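Reducing end xylose-releasing exo-oligoxylanase (Paenibacillus barengoltzii G22, PDB 5YXT) probably releases single xylose units from the reducing ends of xylo-oligosaccharides, as a glycoside hydrolase of family 8. Local coordinates at residues C[236-241]-C[287-292]; C[281-286]-C[329-334]. All blocks are in the same frame, centred on the assembly; numbering follows the deposited sequence.

Overall arrangement
Contacts 1 and 2 share helix 281-294 and lie on the same side of the chain's centre, each about 18 Å from it, with their own centres about 11 Å apart. Contact 2 uses the first turns, 281-286, against the connection 329-334; contact 1 uses the following turns, 287-292, against the loop 236-241. Their segments alternate along the sequence, so this one helix ties together regions on both sides of it in the chain. The two contacts also touch directly: NE2 of Gln-290 lies 2.9 Å from OG of Ser-329, a probable hydrogen bond, and OE1 of Gln-290 packs 3.4 Å from CB of Ala-332. Both are structural packing within the family 8 region.

Contact 1: C[236-241]-C[287-292]; sequences TGLAPE and GKIQAF
One face of the Phe-292 ring carries the methyl CD1 of Leu-238. That carbon stands 4.1 Å from the ring centroid and 16° off the ring normal, a CH-pi contact, and the two side chains cross at about a right angle. Thr-236 reaches the same ring obliquely, its CG2 lying 4.1 Å from CD1 of Phe-292, with the two side chains running side by side. The ring gets there because its CG lies anti to the backbone N (chi1 -179°), which swings it out from helix 281-294 toward the loop. Beyond the two segments, Tyr-304 meets the ring edge-to-face and Lys-296 is its cation-pi partner.

OG1 of Thr-236 accepts the backbone N-H of Leu-238 at 3.0 Å with an angle of 166°, an ST turn, and is also hydrogen-bonded to the carbonyl O of Ile-306. An alanine here would remove OG1 and CG2 together, and would probably leave the N-H of Leu-238 and the O of Ile-306 without their partner and open a gap beside CD1 of the Phe-292 ring.

Gly-237 makes the backbone approach possible. A CB at this position would fall 2.7 Å from CG1 of Ile-289, and the backbone angles by themselves call for glycine. Its carbonyl O rests 3.4 Å from CD1 of Ile-289, while the O of Thr-236 makes a CA-H...O contact with CA of Ile-289. No conventional hydrogen bond crosses between 236-241 and 287-292, so apolar packing and weak C-H contacts join the loop after helix 214-231 to helix 281-294 in this helical family 8 fold, while NZ of Lys-288 bonds to Pro-234 O.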
ATOM      1  N   THR C 236     -15.594   3.240   5.439  1.00 20.57           N
ATOM      2  CA  THR C 236     -15.393   1.804   5.278  1.00 20.11           C
ATOM      3  C   THR C 236     -15.881   1.273   3.944  1.00 18.17           C
ATOM      4  O   THR C 236     -15.483   0.173   3.548  1.00 19.80           O
ATOM      5  CB  THR C 236     -16.136   1.026   6.367  1.00 21.06           C
ATOM      6  OG1 THR C 236     -17.549   1.198   6.171  1.00 16.52           O
ATOM      7  CG2 THR C 236     -15.738   1.506   7.764  1.00 23.04           C
ATOM      8  N   GLY C 237     -16.774   1.990   3.277  1.00 18.07           N
ATOM      9  CA  GLY C 237     -17.420   1.456   2.099  1.00 18.12           C
ATOM     10  C   GLY C 237     -18.526   0.458   2.362  1.00 17.53           C
ATOM     11  O   GLY C 237     -19.178   0.024   1.405  1.00 17.25           O
ATOM     12  N   LEU C 238     -18.767   0.090   3.622  1.00 17.54           N
ATOM     13  CA  LEU C 238     -19.729  -0.957   3.946  1.00 16.35           C
ATOM     14  C   LEU C 238     -21.159  -0.456   3.826  1.00 16.38           C
ATOM     15  O   LEU C 238     -21.494   0.630   4.309  1.00 15.87           O
ATOM     16  CB  LEU C 238     -19.502  -1.480   5.365  1.00 17.08           C
ATOM     17  CG  LEU C 238     -18.099  -1.995   5.707  1.00 17.86           C
ATOM     18  CD1 LEU C 238     -18.018  -2.359   7.185  1.00 18.78           C
ATOM     19  CD2 LEU C 238     -17.749  -3.196   4.840  1.00 15.91           C
ATOM     20  N   ALA C 239     -22.022  -1.286   3.204  1.00 13.79           N
ATOM     21  CA  ALA C 239     -23.436  -0.946   3.141  1.00 14.38           C
ATOM     22  C   ALA C 239     -24.244  -1.790   4.122  1.00 13.73           C
ATOM     23  O   ALA C 239     -23.854  -2.910   4.464  1.00 13.99           O
ATOM     24  CB  ALA C 239     -23.993  -1.156   1.727  1.00 15.72           C
ATOM     25  N   PRO C 240     -25.376  -1.267   4.590  1.00 14.55           N
ATOM     26  CA  PRO C 240     -26.277  -2.072   5.419  1.00 14.27           C
ATOM     27  C   PRO C 240     -27.042  -3.078   4.571  1.00 15.06           C
ATOM     28  O   PRO C 240     -27.198  -2.906   3.366  1.00 14.46           O
ATOM     29  CB  PRO C 240     -27.224  -1.032   6.018  1.00 13.75           C
ATOM     30  CG  PRO C 240     -27.282   0.055   4.951  1.00 14.26           C
ATOM     31  CD  PRO C 240     -25.888   0.098   4.352  1.00 13.82           C
ATOM     32  N   GLU C 241     -27.539  -4.138   5.228  1.00 13.80           N
ATOM     33  CA  GLU C 241     -28.373  -5.113   4.525  1.00 14.50           C
ATOM     34  C   GLU C 241     -29.663  -4.476   4.014  1.00 17.39           C
ATOM     35  O   GLU C 241     -30.027  -4.648   2.845  1.00 16.82           O
ATOM     36  CB  GLU C 241     -28.679  -6.304   5.437  1.00 19.56           C
ATOM     37  CG  GLU C 241     -27.518  -7.271   5.594  1.00 14.75           C
ATOM     38  CD  GLU C 241     -27.893  -8.524   6.367  1.00 22.01           C
ATOM     39  OE1 GLU C 241     -28.227  -8.406   7.575  1.00 24.98           O
ATOM     40  OE2 GLU C 241     -27.846  -9.628   5.771  1.00 22.83           O
ATOM     41  N   GLY C 287     -12.240   0.289  -3.182  1.00 18.57           N
ATOM     42  CA  GLY C 287     -11.008   0.545  -2.453  1.00 18.50           C
ATOM     43  C   GLY C 287     -11.218   0.605  -0.950  1.00 18.44           C
ATOM     44  O   GLY C 287     -10.405   0.093  -0.179  1.00 19.32           O
ATOM     45  N   LYS C 288     -12.321   1.217  -0.512  1.00 16.64           N
ATOM     46  CA  LYS C 288     -12.571   1.333   0.922  1.00 17.66           C
ATOM     47  C   LYS C 288     -12.918  -0.015   1.540  1.00 17.91           C
ATOM     48  O   LYS C 288     -12.474  -0.327   2.654  1.00 14.69           O
ATOM     49  CB  LYS C 288     -13.688   2.344   1.185  1.00 18.24           C
ATOM     50  CG  LYS C 288     -13.249   3.793   1.031  1.00 20.72           C
ATOM     51  CD  LYS C 288     -14.431   4.720   0.906  1.00 23.94           C
ATOM     52  CE  LYS C 288     -13.990   6.076   0.395  1.00 28.98           C
ATOM     53  NZ  LYS C 288     -15.070   7.058   0.597  1.00 32.72           N
ATOM     54  N   ILE C 289     -13.735  -0.813   0.844  1.00 17.69           N
ATOM     55  CA  ILE C 289     -14.129  -2.120   1.365  1.00 15.78           C
ATOM     56  C   ILE C 289     -12.920  -3.038   1.463  1.00 14.37           C
ATOM     57  O   ILE C 289     -12.708  -3.704   2.482  1.00 15.24           O
ATOM     58  CB  ILE C 289     -15.241  -2.730   0.491  1.00 16.31           C
ATOM     59  CG1 ILE C 289     -16.461  -1.799   0.483  1.00 17.33           C
ATOM     60  CG2 ILE C 289     -15.629  -4.128   0.997  1.00 15.74           C
ATOM     61  CD1 ILE C 289     -17.486  -2.107  -0.605  1.00 18.88           C
ATOM     62  N   GLN C 290     -12.093  -3.070   0.411  1.00 14.03           N
ATOM     63  CA  GLN C 290     -10.925  -3.945   0.435  1.00 16.98           C
ATOM     64  C   GLN C 290      -9.930  -3.506   1.505  1.00 17.71           C
ATOM     65  O   GLN C 290      -9.305  -4.350   2.155  1.00 19.20           O
ATOM     66  CB  GLN C 290     -10.277  -3.998  -0.953  1.00 17.08           C
ATOM     67  CG  GLN C 290     -11.165  -4.704  -2.000  1.00 13.98           C
ATOM     68  CD  GLN C 290     -10.466  -4.993  -3.318  1.00 16.79           C
ATOM     69  OE1 GLN C 290      -9.571  -4.254  -3.743  1.00 20.25           O
ATOM     70  NE2 GLN C 290     -10.878  -6.070  -3.980  1.00 14.98           N
ATOM     71  N   ALA C 291      -9.787  -2.194   1.717  1.00 16.98           N
ATOM     72  CA  ALA C 291      -8.930  -1.710   2.796  1.00 18.97           C
ATOM     73  C   ALA C 291      -9.457  -2.150   4.155  1.00 21.65           C
ATOM     74  O   ALA C 291      -8.678  -2.516   5.044  1.00 21.87           O
ATOM     75  CB  ALA C 291      -8.811  -0.187   2.744  1.00 19.73           C
ATOM     76  N   PHE C 292     -10.780  -2.116   4.334  1.00 16.90           N
ATOM     77  CA  PHE C 292     -11.355  -2.535   5.602  1.00 16.98           C
ATOM     78  C   PHE C 292     -11.036  -3.990   5.893  1.00 19.16           C
ATOM     79  O   PHE C 292     -10.705  -4.345   7.029  1.00 22.01           O
ATOM     80  CB  PHE C 292     -12.869  -2.324   5.598  1.00 17.47           C
ATOM     81  CG  PHE C 292     -13.532  -2.723   6.896  1.00 17.25           C
ATOM     82  CD1 PHE C 292     -13.477  -1.888   7.998  1.00 18.15           C
ATOM     83  CD2 PHE C 292     -14.179  -3.946   7.021  1.00 20.62           C
ATOM     84  CE1 PHE C 292     -14.076  -2.258   9.198  1.00 19.52           C
ATOM     85  CE2 PHE C 292     -14.777  -4.321   8.218  1.00 16.71           C
ATOM     86  CZ  PHE C 292     -14.724  -3.475   9.301  1.00 20.14           C
TER

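Contact 2: C[281-286]-C[329-334]; sequences WQREAV and SLAADG
The carbonyl O of Ala-331 is the polar atom around which Arg-283 folds, through close contacts and without a hydrogen bond. CA of Arg-283 offers it a CA-H...O contact of 3.3 Å with an angle at H of 136°, and CB of Arg-283 is also 3.3 Å from the O of Ala-331. Further out, the guanidinium lays one face over this oxygen, which stands 3.4 Å above the plane and over its centre. A bend at chi3 (43°) turns the otherwise extended chain back across the carbonyl. The Leu-330 carbonyl O lies at the edge of the guanidinium, 4.0 Å from NH1 of Arg-283, too far for a bond.

Val-286, one turn further along the helix, adds an apolar part to the interface with its two branches. CG2 meets CB of Ala-331 at 4.0 Å, and CG1 meets CB of Ala-332 at 3.8 Å. With CG1 anti to the backbone N (chi1 165°), the fork is turned so that each methyl faces a different alanine. The turn itself is held by the backbone bond from Ala-332 N to Ser-329 O, 3.0 Å long.

Around this core, Trp-273 of helix 263-276 packs on Ala-331 and is a cation-pi partner of Arg-283, whose NH2 has a long, weak ion pair with Glu-3. The start of helix 281-294 is thus joined to the turn between helices 318-327 and 335-345 without a hydrogen bond across the two segments. With its face over the carbonyl O, the positive guanidinium would probably attract the partial negative charge of the Ala-331 O, an electrostatic complement to the methyl packing beside it.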
ATOM      1  N   TRP C 281     -16.698   6.640  -8.947  1.00 18.15           N
ATOM      2  CA  TRP C 281     -16.861   6.482  -7.508  1.00 18.15           C
ATOM      3  C   TRP C 281     -16.812   5.021  -7.094  1.00 17.59           C
ATOM      4  O   TRP C 281     -16.337   4.705  -6.000  1.00 16.01           O
ATOM      5  CB  TRP C 281     -18.181   7.112  -7.068  1.00 17.86           C
ATOM      6  CG  TRP C 281     -18.533   6.834  -5.644  1.00 20.04           C
ATOM      7  CD1 TRP C 281     -18.203   7.590  -4.553  1.00 24.32           C
ATOM      8  CD2 TRP C 281     -19.296   5.728  -5.150  1.00 19.21           C
ATOM      9  NE1 TRP C 281     -18.698   7.010  -3.411  1.00 21.97           N
ATOM     10  CE2 TRP C 281     -19.378   5.868  -3.750  1.00 19.73           C
ATOM     11  CE3 TRP C 281     -19.902   4.625  -5.757  1.00 20.65           C
ATOM     12  CZ2 TRP C 281     -20.057   4.955  -2.943  1.00 20.58           C
ATOM     13  CZ3 TRP C 281     -20.581   3.711  -4.951  1.00 20.76           C
ATOM     14  CH2 TRP C 281     -20.646   3.884  -3.557  1.00 19.27           C
ATOM     15  N   GLN C 282     -17.296   4.118  -7.954  1.00 15.43           N
ATOM     16  CA  GLN C 282     -17.284   2.695  -7.621  1.00 17.74           C
ATOM     17  C   GLN C 282     -15.878   2.202  -7.284  1.00 18.75           C
ATOM     18  O   GLN C 282     -15.710   1.380  -6.376  1.00 19.68           O
ATOM     19  CB  GLN C 282     -17.887   1.883  -8.771  1.00 13.23           C
ATOM     20  CG  GLN C 282     -19.337   2.270  -9.049  1.00 18.67           C
ATOM     21  CD  GLN C 282     -19.939   1.522 -10.214  1.00 20.98           C
ATOM     22  OE1 GLN C 282     -19.228   0.963 -11.049  1.00 20.14           O
ATOM     23  NE2 GLN C 282     -21.267   1.508 -10.277  1.00 20.56           N
ATOM     24  N   ARG C 283     -14.856   2.683  -8.000  1.00 17.27           N
ATOM     25  CA  ARG C 283     -13.488   2.267  -7.680  1.00 17.61           C
ATOM     26  C   ARG C 283     -13.071   2.743  -6.295  1.00 19.41           C
ATOM     27  O   ARG C 283     -12.419   2.003  -5.550  1.00 18.48           O
ATOM     28  CB  ARG C 283     -12.519   2.771  -8.757  1.00 21.02           C
ATOM     29  CG  ARG C 283     -13.149   2.660 -10.127  1.00 22.37           C
ATOM     30  CD  ARG C 283     -12.184   2.845 -11.302  1.00 27.27           C
ATOM     31  NE  ARG C 283     -10.911   2.162 -11.128  1.00 28.89           N
ATOM     32  CZ  ARG C 283     -10.711   0.918 -11.505  1.00 32.68           C
ATOM     33  NH1 ARG C 283     -11.728   0.297 -12.038  1.00 45.12           N
ATOM     34  NH2 ARG C 283      -9.533   0.320 -11.373  1.00 37.04           N
ATOM     35  N   GLU C 284     -13.466   3.961  -5.923  1.00 18.85           N
ATOM     36  CA  GLU C 284     -13.160   4.446  -4.584  1.00 22.28           C
ATOM     37  C   GLU C 284     -13.874   3.618  -3.517  1.00 19.91           C
ATOM     38  O   GLU C 284     -13.280   3.286  -2.485  1.00 16.54           O
ATOM     39  CB  GLU C 284     -13.533   5.920  -4.461  1.00 24.16           C
ATOM     40  CG  GLU C 284     -12.495   6.861  -5.040  1.00 33.69           C
ATOM     41  CD  GLU C 284     -12.052   7.913  -4.039  1.00 47.21           C
ATOM     42  OE1 GLU C 284     -11.586   7.528  -2.939  1.00 44.17           O
ATOM     43  OE2 GLU C 284     -12.166   9.120  -4.352  1.00 54.73           O
ATOM     44  N   ALA C 285     -15.142   3.261  -3.758  1.00 16.64           N
ATOM     45  CA  ALA C 285     -15.885   2.484  -2.770  1.00 16.98           C
ATOM     46  C   ALA C 285     -15.295   1.087  -2.603  1.00 16.40           C
ATOM     47  O   ALA C 285     -15.164   0.595  -1.478  1.00 14.70           O
ATOM     48  CB  ALA C 285     -17.365   2.402  -3.165  1.00 18.04           C
ATOM     49  N   VAL C 286     -14.940   0.424  -3.709  1.00 18.03           N
ATOM     50  CA  VAL C 286     -14.327  -0.896  -3.595  1.00 15.03           C
ATOM     51  C   VAL C 286     -12.980  -0.784  -2.895  1.00 16.55           C
ATOM     52  O   VAL C 286     -12.612  -1.637  -2.073  1.00 16.33           O
ATOM     53  CB  VAL C 286     -14.209  -1.557  -4.981  1.00 18.18           C
ATOM     54  CG1 VAL C 286     -13.264  -2.737  -4.932  1.00 17.62           C
ATOM     55  CG2 VAL C 286     -15.595  -2.005  -5.480  1.00 14.43           C
ATOM     56  N   SER C 329     -12.479  -6.747  -7.142  1.00 13.87           N
ATOM     57  CA  SER C 329     -11.209  -6.327  -7.735  1.00 15.53           C
ATOM     58  C   SER C 329     -11.337  -5.941  -9.206  1.00 16.75           C
ATOM     59  O   SER C 329     -10.433  -5.291  -9.743  1.00 17.01           O
ATOM     60  CB  SER C 329     -10.170  -7.440  -7.571  1.00 15.13           C
ATOM     61  OG  SER C 329      -9.713  -7.511  -6.223  1.00 16.80           O
ATOM     62  N   LEU C 330     -12.424  -6.330  -9.873  1.00 14.71           N
ATOM     63  CA  LEU C 330     -12.711  -5.796 -11.202  1.00 17.23           C
ATOM     64  C   LEU C 330     -12.810  -4.271 -11.200  1.00 19.70           C
ATOM     65  O   LEU C 330     -12.626  -3.644 -12.245  1.00 19.08           O
ATOM     66  CB  LEU C 330     -14.007  -6.404 -11.742  1.00 12.89           C
ATOM     67  CG  LEU C 330     -13.960  -7.861 -12.221  1.00 14.98           C
ATOM     68  CD1 LEU C 330     -15.339  -8.288 -12.653  1.00 16.30           C
ATOM     69  CD2 LEU C 330     -12.963  -8.040 -13.376  1.00 17.54           C
ATOM     70  N   ALA C 331     -13.078  -3.656 -10.052  1.00 17.46           N
ATOM     71  CA  ALA C 331     -13.114  -2.200  -9.947  1.00 18.81           C
ATOM     72  C   ALA C 331     -11.958  -1.639  -9.119  1.00 21.04           C
ATOM     73  O   ALA C 331     -12.044  -0.510  -8.627  1.00 21.07           O
ATOM     74  CB  ALA C 331     -14.454  -1.748  -9.357  1.00 18.10           C
ATOM     75  N   ALA C 332     -10.871  -2.391  -8.956  1.00 22.19           N
ATOM     76  CA  ALA C 332      -9.786  -1.968  -8.082  1.00 20.73           C
ATOM     77  C   ALA C 332      -8.443  -2.241  -8.746  1.00 26.50           C
ATOM     78  O   ALA C 332      -8.349  -2.938  -9.759  1.00 26.93           O
ATOM     79  CB  ALA C 332      -9.859  -2.675  -6.722  1.00 19.42           C
ATOM     80  N   ASP C 333      -7.394  -1.696  -8.140  1.00 29.00           N
ATOM     81  CA  ASP C 333      -6.033  -1.921  -8.608  1.00 33.48           C
ATOM     82  C   ASP C 333      -5.085  -1.709  -7.441  1.00 31.98           C
ATOM     83  O   ASP C 333      -5.409  -1.003  -6.486  1.00 32.75           O
ATOM     84  CB  ASP C 333      -5.672  -0.986  -9.767  1.00 37.57           C
ATOM     85  CG  ASP C 333      -4.547  -1.526 -10.614  1.00 39.99           C
ATOM     86  OD1 ASP C 333      -4.701  -2.639 -11.168  1.00 45.19           O
ATOM     87  OD2 ASP C 333      -3.507  -0.839 -10.723  1.00 44.18           O
ATOM     88  N   GLY C 334      -3.912  -2.330  -7.524  1.00 31.33           N
ATOM     89  CA  GLY C 334      -2.945  -2.226  -6.462  1.00 29.07           C
ATOM     90  C   GLY C 334      -2.803  -3.523  -5.690  1.00 28.74           C
ATOM     91  O   GLY C 334      -3.428  -4.545  -6.006  1.00 26.31           O
TER